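Local coordinates for periplasmic sugar-binding protein (Chloroflexus aurantiacus, PDB 4RXU) that binds D-glucose between its two lobes and probably serves as the sugar-binding component of an ABC-type carbohydrate transporter, at residues 251-256 and 293-298; 139-144 and 340-345. All blocks are in the same frame, centred on the assembly; numbering follows the deposited sequence.

Contact 1 (251-256 and 293-298); sequences PNDGTA and SMTVFK. With BGC (beta-D-glucopyranose), chain C.
Asp-253 and Thr-295 meet side chain to side chain, crossing at about a right angle, in a periplasmic binding protein that holds beta-D-glucopyranose between two lobes. Asp-253 opens helix 253-264, and Thr-295 sits on the buried strand 295-298. The hydroxyl OG1 of Thr-295 donates to OD1 of Asp-253 at 2.6 Å, meeting that oxygen on its syn side and 18° out of the carboxylate plane. With OG1 anti to the backbone N (chi1 -168°), the threonine turns its hydroxyl, not its methyl, to the acid. Gln-292 NE2 also donates to OD1 and Glu-280 N to OD2, so the buried carboxylate is held at both oxygens and probably has little freedom to turn; Ala-279 N donates to Thr-295 OG1.

One residue earlier, Asn-252 is the N-cap of the helix. Its OD1 accepts from Thr-255 N at 3.1 Å and from Thr-255 OG1 at 2.7 Å, the two donors arriving from opposite faces of the amide plane. That double grip fixes the flip of the amide and leaves ND2 pointing at the sugar, where it donates to BGC O4 at 2.9 Å in a nearly straight bond (168°).

Lys-298 comes to the same sugar from the strand. Its chain bends at chi3, bringing the ammonium to two neighbouring hydroxyls, while Gln-277 OE1 takes a further bond from it. NZ lies 2.9 Å from BGC O2 and 3.0 Å from BGC O3, donating to both.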
ATOM      1  N   PRO A 251       2.291   8.019  -2.727  1.00  7.14           N
ATOM      2  CA  PRO A 251       1.580   6.734  -2.648  1.00  8.45           C
ATOM      3  C   PRO A 251       1.433   6.162  -1.244  1.00  8.52           C
ATOM      4  O   PRO A 251       0.529   5.391  -1.004  1.00  9.19           O
ATOM      5  CB  PRO A 251       2.431   5.817  -3.543  1.00  7.21           C
ATOM      6  CG  PRO A 251       3.812   6.397  -3.446  1.00  7.84           C
ATOM      7  CD  PRO A 251       3.598   7.886  -3.391  1.00  7.96           C
ATOM      8  N   ASN A 252       2.316   6.533  -0.312  1.00  8.30           N
ATOM      9  CA  ASN A 252       2.106   6.116   1.075  1.00  7.69           C
ATOM     10  C   ASN A 252       2.646   7.156   2.027  1.00  9.37           C
ATOM     11  O   ASN A 252       3.169   8.166   1.589  1.00  8.75           O
ATOM     12  CB  ASN A 252       2.671   4.711   1.370  1.00  7.85           C
ATOM     13  CG  ASN A 252       4.178   4.685   1.554  1.00  7.79           C
ATOM     14  OD1 ASN A 252       4.898   5.650   1.266  1.00  9.10           O
ATOM     15  ND2 ASN A 252       4.677   3.531   2.002  1.00 10.10           N
ATOM     16  N   ASP A 253       2.554   6.900   3.326  1.00  8.54           N
ATOM     17  CA  ASP A 253       2.915   7.917   4.328  1.00  8.89           C
ATOM     18  C   ASP A 253       4.380   8.321   4.346  1.00  7.88           C
ATOM     19  O   ASP A 253       4.696   9.518   4.302  1.00  8.83           O
ATOM     20  CB  ASP A 253       2.464   7.474   5.712  1.00  9.28           C
ATOM     21  CG  ASP A 253       0.979   7.707   5.929  1.00  9.34           C
ATOM     22  OD1 ASP A 253       0.332   8.360   5.084  1.00  9.36           O
ATOM     23  OD2 ASP A 253       0.471   7.277   6.980  1.00 10.29           O
ATOM     24  N   GLY A 254       5.285   7.347   4.418  1.00  7.27           N
ATOM     25  CA  GLY A 254       6.681   7.727   4.511  1.00  9.21           C
ATOM     26  C   GLY A 254       7.125   8.475   3.269  1.00  8.65           C
ATOM     27  O   GLY A 254       7.838   9.471   3.347  1.00 10.05           O
ATOM     28  N   THR A 255       6.733   7.980   2.097  1.00  7.01           N
ATOM     29  CA  THR A 255       7.117   8.685   0.877  1.00  8.54           C
ATOM     30  C   THR A 255       6.455  10.076   0.800  1.00  9.74           C
ATOM     31  O   THR A 255       7.069  11.023   0.308  1.00  9.89           O
ATOM     32  CB  THR A 255       6.826   7.852  -0.398  1.00  8.53           C
ATOM     33  OG1 THR A 255       5.416   7.606  -0.544  1.00  8.38           O
ATOM     34  CG2 THR A 255       7.611   6.540  -0.421  1.00 11.81           C
ATOM     35  N   ALA A 256       5.219  10.191   1.306  1.00  8.27           N
ATOM     36  CA  ALA A 256       4.548  11.491   1.410  1.00  9.34           C
ATOM     37  C   ALA A 256       5.341  12.498   2.240  1.00  8.40           C
ATOM     38  O   ALA A 256       5.454  13.670   1.853  1.00  9.61           O
ATOM     39  CB  ALA A 256       3.154  11.325   1.985  1.00  9.67           C
ATOM     40  N   SER A 293      -1.624  16.349   3.905  1.00  9.21           N
ATOM     41  CA  SER A 293      -3.046  16.695   3.795  1.00  9.60           C
ATOM     42  C   SER A 293      -3.980  15.593   4.263  1.00 11.61           C
ATOM     43  O   SER A 293      -5.008  15.831   4.886  1.00 11.20           O
ATOM     44  CB  SER A 293      -3.401  17.073   2.340  1.00 11.16           C
ATOM     45  OG  SER A 293      -2.496  18.015   1.835  1.00 11.36           O
ATOM     46  N   MET A 294      -3.626  14.364   3.927  1.00  9.29           N
ATOM     47  CA  MET A 294      -4.466  13.226   4.232  1.00 10.44           C
ATOM     48  C   MET A 294      -3.678  11.957   4.224  1.00  7.45           C
ATOM     49  O   MET A 294      -2.600  11.886   3.658  1.00  9.04           O
ATOM     50  CB  MET A 294      -5.612  13.075   3.226  1.00 10.49           C
ATOM     51  CG  MET A 294      -5.167  12.727   1.804  1.00 11.18           C
ATOM     52  SD  MET A 294      -4.978  10.916   1.407  1.00  4.79           S
ATOM     53  CE  MET A 294      -6.620  10.615   0.720  1.00 11.45           C
ATOM     54  N   THR A 295      -4.260  10.945   4.855  1.00  7.13           N
ATOM     55  CA  THR A 295      -3.782   9.585   4.711  1.00  8.71           C
ATOM     56  C   THR A 295      -4.994   8.660   4.558  1.00  7.93           C
ATOM     57  O   THR A 295      -6.054   8.884   5.135  1.00 11.04           O
ATOM     58  CB  THR A 295      -2.883   9.123   5.896  1.00  8.91           C
ATOM     59  OG1 THR A 295      -2.225   7.885   5.578  1.00  8.17           O
ATOM     60  CG2 THR A 295      -3.694   8.958   7.182  1.00  8.89           C
ATOM     61  N   VAL A 296      -4.817   7.602   3.785  1.00  7.86           N
ATOM     62  CA  VAL A 296      -5.803   6.543   3.695  1.00  9.00           C
ATOM     63  C   VAL A 296      -5.527   5.533   4.815  1.00  8.08           C
ATOM     64  O   VAL A 296      -4.466   4.908   4.870  1.00  9.09           O
ATOM     65  CB  VAL A 296      -5.883   5.871   2.313  1.00  9.78           C
ATOM     66  CG1 VAL A 296      -6.918   4.763   2.357  1.00  9.59           C
ATOM     67  CG2 VAL A 296      -6.256   6.899   1.243  1.00 10.48           C
ATOM     68  N   PHE A 297      -6.488   5.415   5.730  1.00  8.68           N
ATOM     69  CA  PHE A 297      -6.374   4.526   6.884  1.00  7.90           C
ATOM     70  C   PHE A 297      -6.823   3.141   6.469  1.00  6.99           C
ATOM     71  O   PHE A 297      -7.932   2.971   5.990  1.00  9.08           O
ATOM     72  CB  PHE A 297      -7.265   5.038   8.021  1.00  9.61           C
ATOM     73  CG  PHE A 297      -7.438   4.076   9.176  1.00  8.67           C
ATOM     74  CD1 PHE A 297      -6.331   3.485   9.781  1.00  7.72           C
ATOM     75  CD2 PHE A 297      -8.702   3.762   9.660  1.00 10.00           C
ATOM     76  CE1 PHE A 297      -6.493   2.612  10.839  1.00  9.73           C
ATOM     77  CE2 PHE A 297      -8.860   2.886  10.729  1.00  9.86           C
ATOM     78  CZ  PHE A 297      -7.753   2.307  11.303  1.00  9.46           C
ATOM     79  N   LYS A 298      -5.941   2.167   6.666  1.00  7.80           N
ATOM     80  CA  LYS A 298      -6.189   0.757   6.389  1.00  7.55           C
ATOM     81  C   LYS A 298      -6.054   0.010   7.715  1.00  6.62           C
ATOM     82  O   LYS A 298      -4.957  -0.067   8.267  1.00  8.00           O
ATOM     83  CB  LYS A 298      -5.198   0.240   5.335  1.00  8.12           C
ATOM     84  CG  LYS A 298      -5.032   1.177   4.136  1.00  7.86           C
ATOM     85  CD  LYS A 298      -4.445   0.556   2.893  1.00  9.31           C
ATOM     86  CE  LYS A 298      -3.105  -0.086   3.161  1.00  8.60           C
ATOM     87  NZ  LYS A 298      -2.470  -0.447   1.861  1.00  7.34           N
TER
HETATM   88  C2  BGC C 402       1.093  -1.814   1.252  1.00 11.07           C
HETATM   89  C3  BGC C 402       1.151  -0.390   1.767  1.00 13.47           C
HETATM   90  C4  BGC C 402       2.597  -0.028   2.075  1.00 13.58           C
HETATM   91  C5  BGC C 402       3.506  -0.318   0.881  1.00 13.95           C
HETATM   92  C6  BGC C 402       4.977  -0.132   1.182  1.00 14.91           C
HETATM   93  C1  BGC C 402       1.962  -1.800   0.006  1.00 14.99           C
HETATM   94  O1  BGC C 402       1.846  -2.972  -0.746  1.00 14.97           O
HETATM   95  O2  BGC C 402      -0.265  -2.158   0.957  1.00 11.61           O
HETATM   96  O3  BGC C 402       0.341  -0.310   2.936  1.00 11.14           O
HETATM   97  O4  BGC C 402       2.669   1.393   2.307  1.00 11.98           O
HETATM   98  O5  BGC C 402       3.318  -1.644   0.426  1.00 12.53           O
HETATM   99  O6  BGC C 402       5.367  -0.816   2.375  1.00 11.95           O

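Contact 2 (139-144 and 340-345); sequences GAQQAQ and VVTVTR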
ATOM      1  N   GLY A 139      -6.237   4.244  -4.047  1.00  8.53           N
ATOM      2  CA  GLY A 139      -5.754   5.196  -5.062  1.00  9.87           C
ATOM      3  C   GLY A 139      -6.824   6.189  -5.460  1.00  8.21           C
ATOM      4  O   GLY A 139      -6.538   7.346  -5.638  1.00  9.93           O
ATOM      5  N   ALA A 140      -8.054   5.702  -5.610  1.00  8.86           N
ATOM      6  CA  ALA A 140      -9.199   6.566  -5.945  1.00  9.87           C
ATOM      7  C   ALA A 140      -9.368   7.633  -4.875  1.00  9.63           C
ATOM      8  O   ALA A 140      -9.548   8.802  -5.202  1.00  9.29           O
ATOM      9  CB  ALA A 140     -10.477   5.764  -6.113  1.00  9.96           C
ATOM     10  N   GLN A 141      -9.277   7.244  -3.605  1.00  7.96           N
ATOM     11  CA  GLN A 141      -9.435   8.200  -2.525  1.00  7.03           C
ATOM     12  C   GLN A 141      -8.308   9.220  -2.487  1.00  6.55           C
ATOM     13  O   GLN A 141      -8.513  10.396  -2.216  1.00  9.02           O
ATOM     14  CB  GLN A 141      -9.546   7.496  -1.187  1.00  9.86           C
ATOM     15  CG  GLN A 141     -10.899   6.854  -0.979  1.00 11.03           C
ATOM     16  CD  GLN A 141     -11.022   6.210   0.393  1.00 11.12           C
ATOM     17  OE1 GLN A 141     -10.389   6.639   1.332  1.00 10.67           O
ATOM     18  NE2 GLN A 141     -11.856   5.217   0.508  1.00 10.72           N
ATOM     19  N   GLN A 142      -7.096   8.765  -2.755  1.00  8.58           N
ATOM     20  CA  GLN A 142      -5.978   9.692  -2.831  1.00  8.38           C
ATOM     21  C   GLN A 142      -6.240  10.739  -3.916  1.00  9.31           C
ATOM     22  O   GLN A 142      -6.131  11.953  -3.696  1.00 10.05           O
ATOM     23  CB  GLN A 142      -4.680   8.938  -3.098  1.00  8.41           C
ATOM     24  CG  GLN A 142      -4.231   8.081  -1.940  1.00  7.45           C
ATOM     25  CD  GLN A 142      -3.068   7.215  -2.276  1.00  9.22           C
ATOM     26  OE1 GLN A 142      -2.873   6.853  -3.425  1.00  9.25           O
ATOM     27  NE2 GLN A 142      -2.285   6.868  -1.274  1.00 10.61           N
ATOM     28  N   ALA A 143      -6.544  10.256  -5.109  1.00  7.76           N
ATOM     29  CA  ALA A 143      -6.798  11.177  -6.216  1.00  7.54           C
ATOM     30  C   ALA A 143      -8.005  12.089  -5.985  1.00  9.41           C
ATOM     31  O   ALA A 143      -7.973  13.280  -6.322  1.00 10.48           O
ATOM     32  CB  ALA A 143      -6.968  10.404  -7.508  1.00  9.67           C
ATOM     33  N   GLN A 144      -9.068  11.519  -5.433  1.00  9.97           N
ATOM     34  CA  GLN A 144     -10.298  12.267  -5.207  1.00 10.20           C
ATOM     35  C   GLN A 144     -10.049  13.438  -4.242  1.00 11.44           C
ATOM     36  O   GLN A 144     -10.569  14.524  -4.445  1.00 11.58           O
ATOM     37  CB  GLN A 144     -11.422  11.348  -4.719  1.00 11.07           C
ATOM     38  CG  GLN A 144     -12.783  12.015  -4.754  1.00 14.09           C
ATOM     39  CD  GLN A 144     -13.214  12.312  -6.174  1.00 18.04           C
ATOM     40  OE1 GLN A 144     -13.294  11.407  -7.002  1.00 17.92           O
ATOM     41  NE2 GLN A 144     -13.466  13.579  -6.467  1.00 20.57           N
ATOM     42  N   VAL A 340     -11.201   0.847   3.221  1.00 10.64           N
ATOM     43  CA  VAL A 340     -10.217   1.873   3.545  1.00  9.13           C
ATOM     44  C   VAL A 340     -10.913   3.240   3.678  1.00  9.22           C
ATOM     45  O   VAL A 340     -11.955   3.476   3.055  1.00 10.30           O
ATOM     46  CB  VAL A 340      -9.064   1.918   2.510  1.00  9.16           C
ATOM     47  CG1 VAL A 340      -8.422   0.545   2.392  1.00  9.12           C
ATOM     48  CG2 VAL A 340      -9.529   2.443   1.145  1.00  9.87           C
ATOM     49  N   VAL A 341     -10.329   4.120   4.497  1.00  9.66           N
ATOM     50  CA  VAL A 341     -11.000   5.367   4.887  1.00  9.59           C
ATOM     51  C   VAL A 341     -10.057   6.539   4.803  1.00  7.38           C
ATOM     52  O   VAL A 341      -8.934   6.490   5.302  1.00 10.36           O
ATOM     53  CB  VAL A 341     -11.535   5.252   6.349  1.00 12.80           C
ATOM     54  CG1 VAL A 341     -12.133   6.549   6.860  1.00 15.22           C
ATOM     55  CG2 VAL A 341     -12.573   4.156   6.400  1.00 16.29           C
ATOM     56  N   THR A 342     -10.514   7.613   4.186  1.00  8.81           N
ATOM     57  CA  THR A 342      -9.710   8.811   4.139  1.00  9.28           C
ATOM     58  C   THR A 342      -9.688   9.543   5.483  1.00  9.19           C
ATOM     59  O   THR A 342     -10.724   9.841   6.062  1.00 10.61           O
ATOM     60  CB  THR A 342     -10.205   9.772   3.063  1.00  9.74           C
ATOM     61  OG1 THR A 342      -9.894   9.223   1.783  1.00 11.96           O
ATOM     62  CG2 THR A 342      -9.530  11.146   3.196  1.00 11.49           C
ATOM     63  N   VAL A 343      -8.474   9.832   5.933  1.00  8.91           N
ATOM     64  CA  VAL A 343      -8.258  10.557   7.176  1.00  9.13           C
ATOM     65  C   VAL A 343      -7.572  11.891   6.920  1.00  8.98           C
ATOM     66  O   VAL A 343      -6.497  11.962   6.312  1.00 10.12           O
ATOM     67  CB  VAL A 343      -7.497   9.703   8.195  1.00 11.44           C
ATOM     68  CG1 VAL A 343      -7.166  10.534   9.429  1.00 10.78           C
ATOM     69  CG2 VAL A 343      -8.360   8.493   8.534  1.00 13.74           C
ATOM     70  N   THR A 344      -8.210  12.933   7.441  1.00  9.80           N
ATOM     71  CA  THR A 344      -7.688  14.279   7.410  1.00 11.29           C
ATOM     72  C   THR A 344      -7.781  14.814   8.833  1.00 12.21           C
ATOM     73  O   THR A 344      -8.211  14.110   9.735  1.00 11.36           O
ATOM     74  CB  THR A 344      -8.561  15.165   6.515  1.00 12.52           C
ATOM     75  OG1 THR A 344      -9.881  15.287   7.088  1.00 14.70           O
ATOM     76  CG2 THR A 344      -8.657  14.565   5.137  1.00 13.30           C
ATOM     77  N   ARG A 345      -7.407  16.067   9.029  1.00 12.66           N
ATOM     78  CA  ARG A 345      -7.601  16.701  10.345  1.00 17.35           C
ATOM     79  C   ARG A 345      -9.030  16.606  10.876  1.00 16.17           C
ATOM     80  O   ARG A 345      -9.255  16.514  12.086  1.00 23.44           O
ATOM     81  CB  ARG A 345      -7.272  18.157  10.260  1.00 17.67           C
ATOM     82  CG  ARG A 345      -5.810  18.422  10.210  1.00 19.03           C
ATOM     83  CD  ARG A 345      -5.635  19.855   9.772  1.00 30.26           C
ATOM     84  NE  ARG A 345      -4.436  20.441  10.331  1.00 23.43           N
ATOM     85  CZ  ARG A 345      -4.193  21.742  10.294  1.00 53.69           C
ATOM     86  NH1 ARG A 345      -5.074  22.546   9.727  1.00 32.63           N
ATOM     87  NH2 ARG A 345      -3.077  22.230  10.814  1.00 28.32           N
TER
HETATM   88  O   HOH W   1     -10.524  10.840  -0.400  1.00 13.51           O
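Helix 139-144 runs nearly along strand 340-343, their N-to-C directions 22° apart and their axes 9.0 Å apart at closest approach, with Gln-141 and Thr-342 facing each other. The contact is carried by one amide. Gln-141 reaches from the helix with its chain extended beyond CG (chi2 -177°), which sets the amide group against the strand backbone. Its NE2 donates to Val-340 O at 3.1 Å; the oxygen lies close to the plane of the glutamine amide, whereas the nitrogen stands well above the plane of the valine carbonyl. On the other branch, OE1 accepts from Thr-342 OG1 at 2.7 Å, the hydroxyl tilted 30° from the carbonyl plane. Methyl CG2 of Val-340 packs 3.7 Å from Gln-141 NE2. A water closes a second bridge, donating to Gln-141 O at 2.7 Å and to Thr-342 OG1 at 2.8 Å. A leucine in place of Gln-141 would probably leave Val-340 O without this donor and the Thr-342 hydroxyl without its acceptor on the helix. Because the amide donates through one branch and accepts through the other, helix 135-148 is joined to strand 332-343 by directed polar bonds in a partly buried setting, without any charge.

Strands 295-298 and 332-343 are antiparallel neighbours in one sheet, and that pairing ties the two contacts together, their centres about 9 Å apart. Phe-297 N lies 2.7 Å from Val-341 O, and Thr-295 O is equally close to Val-343 N, both probable hydrogen bonds. Packing adds to this where Met-294 CE comes within 3.5 Å of Gln-141 O. From helix 135-148, Gln-142 NE2 donates to Pro-251 O, linking 139-144 to 251-256 directly. Along the chain, contact 1 is nested inside the loop closed by contact 2. Contact 1 touches the glucose itself, whereas in contact 2 the Val-340 side chain, packing on the pocket residue Lys-298, stays about 9 Å from it between nearest atoms.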